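Local coordinates for protein adenylyltransferase VopS (Vibrio parahaemolyticus, PDB 3LET) that transfers AMP from ATP to a threonine of host Rho GTPases, blocking their signalling and so actin assembly in infected cells, at residues 163-166 with 170-173; 191-196 with 214-219; 145-150 with 259-264. All blocks are in the same frame, centred on the assembly; numbering follows the deposited sequence.

Contact 1: 163-166 with 170-173; sequences AGVT and ERAA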
loop_
_atom_site.group_PDB
_atom_site.type_symbol
_atom_site.label_atom_id
_atom_site.label_comp_id
_atom_site.label_asym_id
_atom_site.label_seq_id
_atom_site.Cartn_x
_atom_site.Cartn_y
_atom_site.Cartn_z
ATOM N N ALA A 163 -33.540 15.121 2.261
ATOM C CA ALA A 163 -34.264 15.292 3.525
ATOM C C ALA A 163 -34.012 16.655 4.172
ATOM O O ALA A 163 -34.805 17.114 4.976
ATOM C CB ALA A 163 -33.908 14.179 4.501
ATOM N N GLY A 164 -32.903 17.300 3.834
ATOM C CA GLY A 164 -32.622 18.625 4.353
ATOM C C GLY A 164 -32.199 18.694 5.816
ATOM O O GLY A 164 -32.426 19.717 6.474
ATOM N N VAL A 165 -31.580 17.643 6.352
ATOM C CA VAL A 165 -31.076 17.733 7.738
ATOM C C VAL A 165 -30.035 18.847 7.844
ATOM O O VAL A 165 -29.323 19.133 6.867
ATOM C CB VAL A 165 -30.404 16.426 8.208
ATOM C CG1 VAL A 165 -31.395 15.276 8.211
ATOM C CG2 VAL A 165 -29.218 16.102 7.320
ATOM N N THR A 166 -29.927 19.450 9.033
ATOM C CA THR A 166 -28.992 20.542 9.266
ATOM C C THR A 166 -27.747 20.162 10.088
ATOM O O THR A 166 -26.746 20.852 10.022
ATOM C CB THR A 166 -29.671 21.712 10.051
ATOM O OG1 THR A 166 -30.211 21.203 11.277
ATOM C CG2 THR A 166 -30.766 22.345 9.255
ATOM N N GLU A 170 -25.100 14.368 10.431
ATOM C CA GLU A 170 -26.062 13.758 9.511
ATOM C C GLU A 170 -25.842 14.177 8.057
ATOM O O GLU A 170 -26.016 13.353 7.126
ATOM C CB GLU A 170 -27.509 14.036 9.983
ATOM C CG GLU A 170 -27.840 13.296 11.272
ATOM C CD GLU A 170 -29.227 13.658 11.790
ATOM O OE1 GLU A 170 -30.222 13.165 11.230
ATOM O OE2 GLU A 170 -29.316 14.449 12.746
ATOM N N ARG A 171 -25.412 15.424 7.847
ATOM C CA ARG A 171 -25.087 15.889 6.503
ATOM C C ARG A 171 -23.900 15.097 5.932
ATOM O O ARG A 171 -23.903 14.695 4.768
ATOM C CB ARG A 171 -24.724 17.389 6.507
ATOM C CG ARG A 171 -25.946 18.289 6.829
ATOM C CD ARG A 171 -25.580 19.773 6.837
ATOM N NE ARG A 171 -25.015 20.172 5.554
ATOM C CZ ARG A 171 -23.765 20.588 5.370
ATOM N NH1 ARG A 171 -22.918 20.712 6.393
ATOM N NH2 ARG A 171 -23.380 20.929 4.145
ATOM N N ALA A 172 -22.884 14.884 6.757
ATOM C CA ALA A 172 -21.696 14.148 6.298
ATOM C C ALA A 172 -22.087 12.710 5.988
ATOM O O ALA A 172 -21.685 12.174 4.966
ATOM C CB ALA A 172 -20.618 14.193 7.350
ATOM N N ALA A 173 -22.876 12.086 6.860
ATOM C CA ALA A 173 -23.366 10.724 6.591
ATOM C C ALA A 173 -24.112 10.645 5.265
ATOM O O ALA A 173 -23.843 9.772 4.453
ATOM C CB ALA A 173 -24.251 10.208 7.729
#
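Arg171, whose stem packs on Val165, has its NH1 gripped by two acceptors beyond the two segments, Phe299 O and Asn168 OD1, while NH2 forms a salt bridge with Glu157. Those bonds probably fix where the stem lies. The aliphatic part of Arg171 runs beside the loop, with CG 3.5 Å from Val165 O, an oxygen that also accepts a hydrogen bond from Asn161 ND2. One carbon further along, Arg171 CD reaches the next carbonyl of the loop, coming to 3.6 Å from Thr166 O. The arginine is thus laid alongside the loop backbone, in van der Waals contact with it, before the chain turns at chi3 (58°) toward its polar partners. Val165 also meets Glu170, the two side chains crossing at about a right angle. Val165 CG2 sits 3.8 Å from Glu170 CB, while CG1 comes to 3.9 Å from Glu170 OE1, so the glutamate touches the valine at both its root and its carboxylate. Val165 CG2 also touches Arg171 CG, at 4.0 Å, and so Val165 rests on the start of helix 168-179. This is a surface contact in which the loop after helix 157-160 folds back over the first turn of the helix it leads into.

Contact 2: 191-196 with 214-219; sequences TSLLKE and HARLVP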
loop_
_atom_site.group_PDB
_atom_site.type_symbol
_atom_site.label_atom_id
_atom_site.label_comp_id
_atom_site.label_asym_id
_atom_site.label_seq_id
_atom_site.Cartn_x
_atom_site.Cartn_y
_atom_site.Cartn_z
ATOM N N THR A 191 -23.355 5.411 8.731
ATOM C CA THR A 191 -23.775 6.408 9.719
ATOM C C THR A 191 -23.272 6.098 11.141
ATOM O O THR A 191 -22.743 6.979 11.827
ATOM C CB THR A 191 -25.290 6.511 9.763
ATOM O OG1 THR A 191 -25.761 6.876 8.463
ATOM C CG2 THR A 191 -25.711 7.581 10.792
ATOM N N SER A 192 -23.410 4.847 11.583
ATOM C CA SER A 192 -22.927 4.480 12.925
ATOM C C SER A 192 -21.420 4.675 13.062
ATOM O O SER A 192 -20.956 5.179 14.086
ATOM C CB SER A 192 -23.240 3.019 13.274
ATOM O OG SER A 192 -24.606 2.719 13.040
ATOM N N LEU A 193 -20.664 4.261 12.047
ATOM C CA LEU A 193 -19.203 4.365 12.113
ATOM C C LEU A 193 -18.783 5.822 12.137
ATOM O O LEU A 193 -17.839 6.204 12.816
ATOM C CB LEU A 193 -18.515 3.623 10.951
ATOM C CG LEU A 193 -18.489 2.089 11.071
ATOM C CD1 LEU A 193 -18.011 1.434 9.769
ATOM C CD2 LEU A 193 -17.601 1.649 12.239
ATOM N N LEU A 194 -19.495 6.655 11.404
ATOM C CA LEU A 194 -19.117 8.051 11.342
ATOM C C LEU A 194 -19.327 8.697 12.728
ATOM O O LEU A 194 -18.468 9.452 13.225
ATOM C CB LEU A 194 -19.958 8.772 10.301
ATOM C CG LEU A 194 -19.677 10.264 10.165
ATOM C CD1 LEU A 194 -18.220 10.569 9.817
ATOM C CD2 LEU A 194 -20.615 10.816 9.083
ATOM N N LYS A 195 -20.460 8.416 13.349
ATOM C CA LYS A 195 -20.718 8.961 14.683
ATOM C C LYS A 195 -19.686 8.461 15.667
ATOM O O LYS A 195 -19.191 9.203 16.528
ATOM C CB LYS A 195 -22.112 8.547 15.172
ATOM C CG LYS A 195 -23.246 9.187 14.365
ATOM C CD LYS A 195 -24.590 8.844 15.018
ATOM C CE LYS A 195 -25.734 8.898 14.043
ATOM N NZ LYS A 195 -26.057 10.284 13.647
ATOM N N GLU A 196 -19.400 7.172 15.564
ATOM C CA GLU A 196 -18.416 6.545 16.444
ATOM C C GLU A 196 -17.017 7.191 16.337
ATOM O O GLU A 196 -16.417 7.555 17.347
ATOM C CB GLU A 196 -18.349 5.043 16.143
ATOM C CG GLU A 196 -17.402 4.288 17.074
ATOM C CD GLU A 196 -17.393 2.786 16.811
ATOM O OE1 GLU A 196 -18.343 2.264 16.193
ATOM O OE2 GLU A 196 -16.437 2.119 17.235
ATOM N N HIS A 214 -11.437 0.416 8.145
ATOM C CA HIS A 214 -11.752 -0.118 6.829
ATOM C C HIS A 214 -12.444 -1.490 6.928
ATOM O O HIS A 214 -13.414 -1.760 6.207
ATOM C CB HIS A 214 -10.445 -0.212 6.026
ATOM C CG HIS A 214 -10.611 -0.816 4.672
ATOM N ND1 HIS A 214 -10.354 -2.142 4.419
ATOM C CD2 HIS A 214 -10.984 -0.268 3.491
ATOM C CE1 HIS A 214 -10.578 -2.397 3.139
ATOM N NE2 HIS A 214 -10.953 -1.276 2.555
ATOM N N ALA A 215 -11.947 -2.348 7.820
ATOM C CA ALA A 215 -12.500 -3.691 7.996
ATOM C C ALA A 215 -13.983 -3.671 8.397
ATOM O O ALA A 215 -14.739 -4.555 8.003
ATOM C CB ALA A 215 -11.677 -4.485 9.025
ATOM N N ARG A 216 -14.394 -2.663 9.167
ATOM C CA ARG A 216 -15.781 -2.533 9.599
ATOM C C ARG A 216 -16.617 -1.779 8.579
ATOM O O ARG A 216 -17.813 -2.005 8.454
ATOM C CB ARG A 216 -15.832 -1.851 10.969
ATOM C CG ARG A 216 -15.227 -2.735 12.065
ATOM C CD ARG A 216 -15.184 -2.032 13.414
ATOM N NE ARG A 216 -16.528 -1.666 13.841
ATOM C CZ ARG A 216 -16.822 -0.643 14.644
ATOM N NH1 ARG A 216 -15.879 0.142 15.124
ATOM N NH2 ARG A 216 -18.075 -0.406 14.969
ATOM N N LEU A 217 -15.972 -0.913 7.810
ATOM C CA LEU A 217 -16.683 -0.089 6.851
ATOM C C LEU A 217 -16.938 -0.836 5.537
ATOM O O LEU A 217 -17.951 -0.610 4.879
ATOM C CB LEU A 217 -15.875 1.165 6.577
ATOM C CG LEU A 217 -16.401 2.145 5.542
ATOM C CD1 LEU A 217 -17.760 2.721 6.000
ATOM C CD2 LEU A 217 -15.362 3.266 5.336
ATOM N N VAL A 218 -16.007 -1.718 5.170
ATOM C CA VAL A 218 -16.028 -2.421 3.884
ATOM C C VAL A 218 -15.939 -3.914 4.200
ATOM O O VAL A 218 -14.947 -4.554 3.897
ATOM C CB VAL A 218 -14.813 -1.983 3.020
ATOM C CG1 VAL A 218 -14.959 -2.440 1.562
ATOM C CG2 VAL A 218 -14.672 -0.454 3.066
ATOM N N PRO A 219 -16.963 -4.478 4.854
ATOM C CA PRO A 219 -16.687 -5.851 5.307
ATOM C C PRO A 219 -16.487 -6.852 4.158
ATOM O O PRO A 219 -17.014 -6.682 3.051
ATOM C CB PRO A 219 -17.915 -6.204 6.158
ATOM C CG PRO A 219 -18.500 -4.883 6.563
ATOM C CD PRO A 219 -18.226 -3.954 5.403
#
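Arg216 lies across the end of Leu193. At its root, CB is 4.1 Å from Leu193 CD2. The chain runs straight through chi2 and then bends at chi3 (60°), which swings the guanidinium back over the leucine. NE passes 3.8 Å from Leu193 CD2, and at CZ the same methyl stands over the centre of the guanidinium face, 3.4 Å from CZ. Helix 207-217, which carries the arginine, belongs to the Fic (Fido) domain: Leu217 also packs on Met284 and Met287 of helix 281-295, and the Leu217 side chain lies about 7 Å from Gly280, which probably binds ATP. At the tip, Arg216 grips Glu196 end-on. NH2 gives a 2.9 Å hydrogen bond to Glu196 OE1, arriving on the syn side, and NH1 gives an equally short, straighter one (166°) to Glu196 OE2. The second carboxylate oxygen is met from above its plane; carboxylate and guanidinium are turned 43° apart. Glu196 gets there on an extended chain. The other branch of Leu193 points past the arginine: CD1 touches the helix backbone at Leu217 CA, 3.5 Å away, and lies 3.9 Å from Leu217 CB.

Contact 3: 145-150 with 259-264; sequences DLNQGV and ADKDLG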
loop_
_atom_site.group_PDB
_atom_site.type_symbol
_atom_site.label_atom_id
_atom_site.label_comp_id
_atom_site.label_asym_id
_atom_site.label_seq_id
_atom_site.Cartn_x
_atom_site.Cartn_y
_atom_site.Cartn_z
ATOM N N ASP A 145 -3.129 26.177 -2.734
ATOM C CA ASP A 145 -4.218 26.772 -1.957
ATOM C C ASP A 145 -5.489 25.923 -2.076
ATOM O O ASP A 145 -6.189 25.953 -3.097
ATOM C CB ASP A 145 -4.498 28.212 -2.417
ATOM C CG ASP A 145 -5.592 28.894 -1.594
ATOM O OD1 ASP A 145 -6.215 28.231 -0.736
ATOM O OD2 ASP A 145 -5.833 30.106 -1.810
ATOM N N LEU A 146 -5.794 25.170 -1.028
ATOM C CA LEU A 146 -6.921 24.262 -1.055
ATOM C C LEU A 146 -8.220 24.955 -0.648
ATOM O O LEU A 146 -9.210 24.299 -0.368
ATOM C CB LEU A 146 -6.662 23.055 -0.133
ATOM C CG LEU A 146 -5.358 22.303 -0.389
ATOM C CD1 LEU A 146 -5.175 21.226 0.673
ATOM C CD2 LEU A 146 -5.329 21.680 -1.793
ATOM N N ASN A 147 -8.224 26.281 -0.628
ATOM C CA ASN A 147 -9.441 27.005 -0.264
ATOM C C ASN A 147 -10.004 27.771 -1.447
ATOM O O ASN A 147 -11.060 28.378 -1.336
ATOM C CB ASN A 147 -9.181 27.969 0.897
ATOM C CG ASN A 147 -8.489 27.304 2.067
ATOM O OD1 ASN A 147 -8.912 26.246 2.539
ATOM N ND2 ASN A 147 -7.416 27.925 2.547
ATOM N N GLN A 148 -9.300 27.761 -2.577
ATOM C CA GLN A 148 -9.765 28.495 -3.753
ATOM C C GLN A 148 -10.044 27.561 -4.927
ATOM O O GLN A 148 -9.651 26.410 -4.916
ATOM C CB GLN A 148 -8.737 29.553 -4.159
ATOM C CG GLN A 148 -7.406 28.989 -4.614
ATOM C CD GLN A 148 -6.505 30.049 -5.248
ATOM O OE1 GLN A 148 -5.793 29.771 -6.214
ATOM N NE2 GLN A 148 -6.538 31.268 -4.709
ATOM N N GLY A 149 -10.745 28.064 -5.933
ATOM C CA GLY A 149 -10.920 27.338 -7.179
ATOM C C GLY A 149 -11.784 26.096 -7.050
ATOM O O GLY A 149 -12.895 26.161 -6.502
ATOM N N VAL A 150 -11.290 24.987 -7.601
ATOM C CA VAL A 150 -11.960 23.684 -7.508
ATOM C C VAL A 150 -11.773 23.070 -6.142
ATOM O O VAL A 150 -12.711 22.515 -5.582
ATOM C CB VAL A 150 -11.399 22.644 -8.505
ATOM C CG1 VAL A 150 -11.785 22.995 -9.920
ATOM C CG2 VAL A 150 -9.880 22.513 -8.366
ATOM N N ALA A 259 -3.156 22.265 8.227
ATOM C CA ALA A 259 -4.174 22.911 9.036
ATOM C C ALA A 259 -5.339 21.964 9.245
ATOM O O ALA A 259 -5.680 21.180 8.360
ATOM C CB ALA A 259 -4.644 24.208 8.359
ATOM N N ASP A 260 -5.966 22.047 10.415
ATOM C CA ASP A 260 -7.120 21.216 10.724
ATOM C C ASP A 260 -8.187 21.293 9.639
ATOM O O ASP A 260 -8.839 20.292 9.343
ATOM C CB ASP A 260 -7.728 21.631 12.061
ATOM C CG ASP A 260 -6.843 21.265 13.236
ATOM O OD1 ASP A 260 -5.933 20.426 13.053
ATOM O OD2 ASP A 260 -7.059 21.811 14.340
ATOM N N LYS A 261 -8.374 22.467 9.041
ATOM C CA LYS A 261 -9.447 22.608 8.067
ATOM C C LYS A 261 -9.066 21.937 6.744
ATOM O O LYS A 261 -9.929 21.700 5.884
ATOM C CB LYS A 261 -9.794 24.085 7.829
ATOM C CG LYS A 261 -8.723 24.843 7.071
ATOM C CD LYS A 261 -9.182 26.246 6.677
ATOM C CE LYS A 261 -10.318 26.208 5.661
ATOM N NZ LYS A 261 -10.790 27.575 5.300
ATOM N N ASP A 262 -7.779 21.642 6.562
ATOM C CA ASP A 262 -7.327 20.963 5.339
ATOM C C ASP A 262 -6.985 19.471 5.522
ATOM O O ASP A 262 -6.698 18.776 4.544
ATOM C CB ASP A 262 -6.074 21.647 4.761
ATOM C CG ASP A 262 -6.342 23.076 4.267
ATOM O OD1 ASP A 262 -7.499 23.396 3.911
ATOM O OD2 ASP A 262 -5.381 23.873 4.226
ATOM N N LEU A 263 -6.991 18.988 6.752
ATOM C CA LEU A 263 -6.580 17.602 7.002
ATOM C C LEU A 263 -7.474 16.621 6.240
ATOM O O LEU A 263 -6.981 15.641 5.684
ATOM C CB LEU A 263 -6.602 17.293 8.498
ATOM C CG LEU A 263 -6.287 15.850 8.870
ATOM C CD1 LEU A 263 -4.873 15.501 8.412
ATOM C CD2 LEU A 263 -6.467 15.621 10.359
ATOM N N GLY A 264 -8.786 16.854 6.220
ATOM C CA GLY A 264 -9.664 15.919 5.538
ATOM C C GLY A 264 -9.268 15.744 4.078
ATOM O O GLY A 264 -9.297 14.649 3.523
HETATM O O HOH W 1 -4.294 25.404 1.516
#
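Leu146 and Asp262 form the inner side of this contact, where an Asx turn overlapping a type I beta turn (Asp145 to Gln148) brings the loop up to the first turn of helix 260-274 in the Fic domain. Asp145 OD1 closes the Asx turn by accepting from Asn147 N at 2.8 Å, with an N-H...O angle of 154°, and this helps hold the loop in shape just where it faces the helix. Leu146 is buried. Its CB lies 4.1 Å from Asp262 OD1, and the rest of the side chain leans on Lys265 and His266 further along the same helix. The outer side is looser and open to solvent. There Asn147 and Lys261 approach from opposite directions, and the nearest atoms are Asn147 OD1 and Lys261 CE at 3.4 Å; the ammonium itself stays too far off to bond, with NZ 3.6 Å from Asn147 OD1. Lys261 reaches over with its CG between backbone N and carbonyl carbon (chi1 71°) and a bend at chi3. Between the two zones, Asn147 OD1 and Asp262 OD1 stand 3.5 Å apart, two acceptors with no bond between them. A water bridges loop and helix. It lies 3.3 Å from Asp262 OD2, to which it can donate, although other acceptors compete for its protons, and on the loop side it accepts from Leu146 N at 3.0 Å.

Contacts 1 and 2 come in series along the chain, and both are nested inside the long, largely helical part of the chain that contact 3 closes, whose segments are more than a hundred residues apart. The first two are neighbours in space, their centres 17 Å apart, because helices 168-179 and 184-199 follow one another and pack together: Ala172 and Ala173 of contact 1 touch Leu194 of contact 2. Contact 3 stands apart, 22 Å from contact 1 and 25 Å from contact 2 between centres. Contacts 2 and 3 tie helices 207-217 and 260-274 of the Fic domain to preceding parts of this chain, about two-thirds helix and without strands; contact 2 lies nearer the probable ATP site.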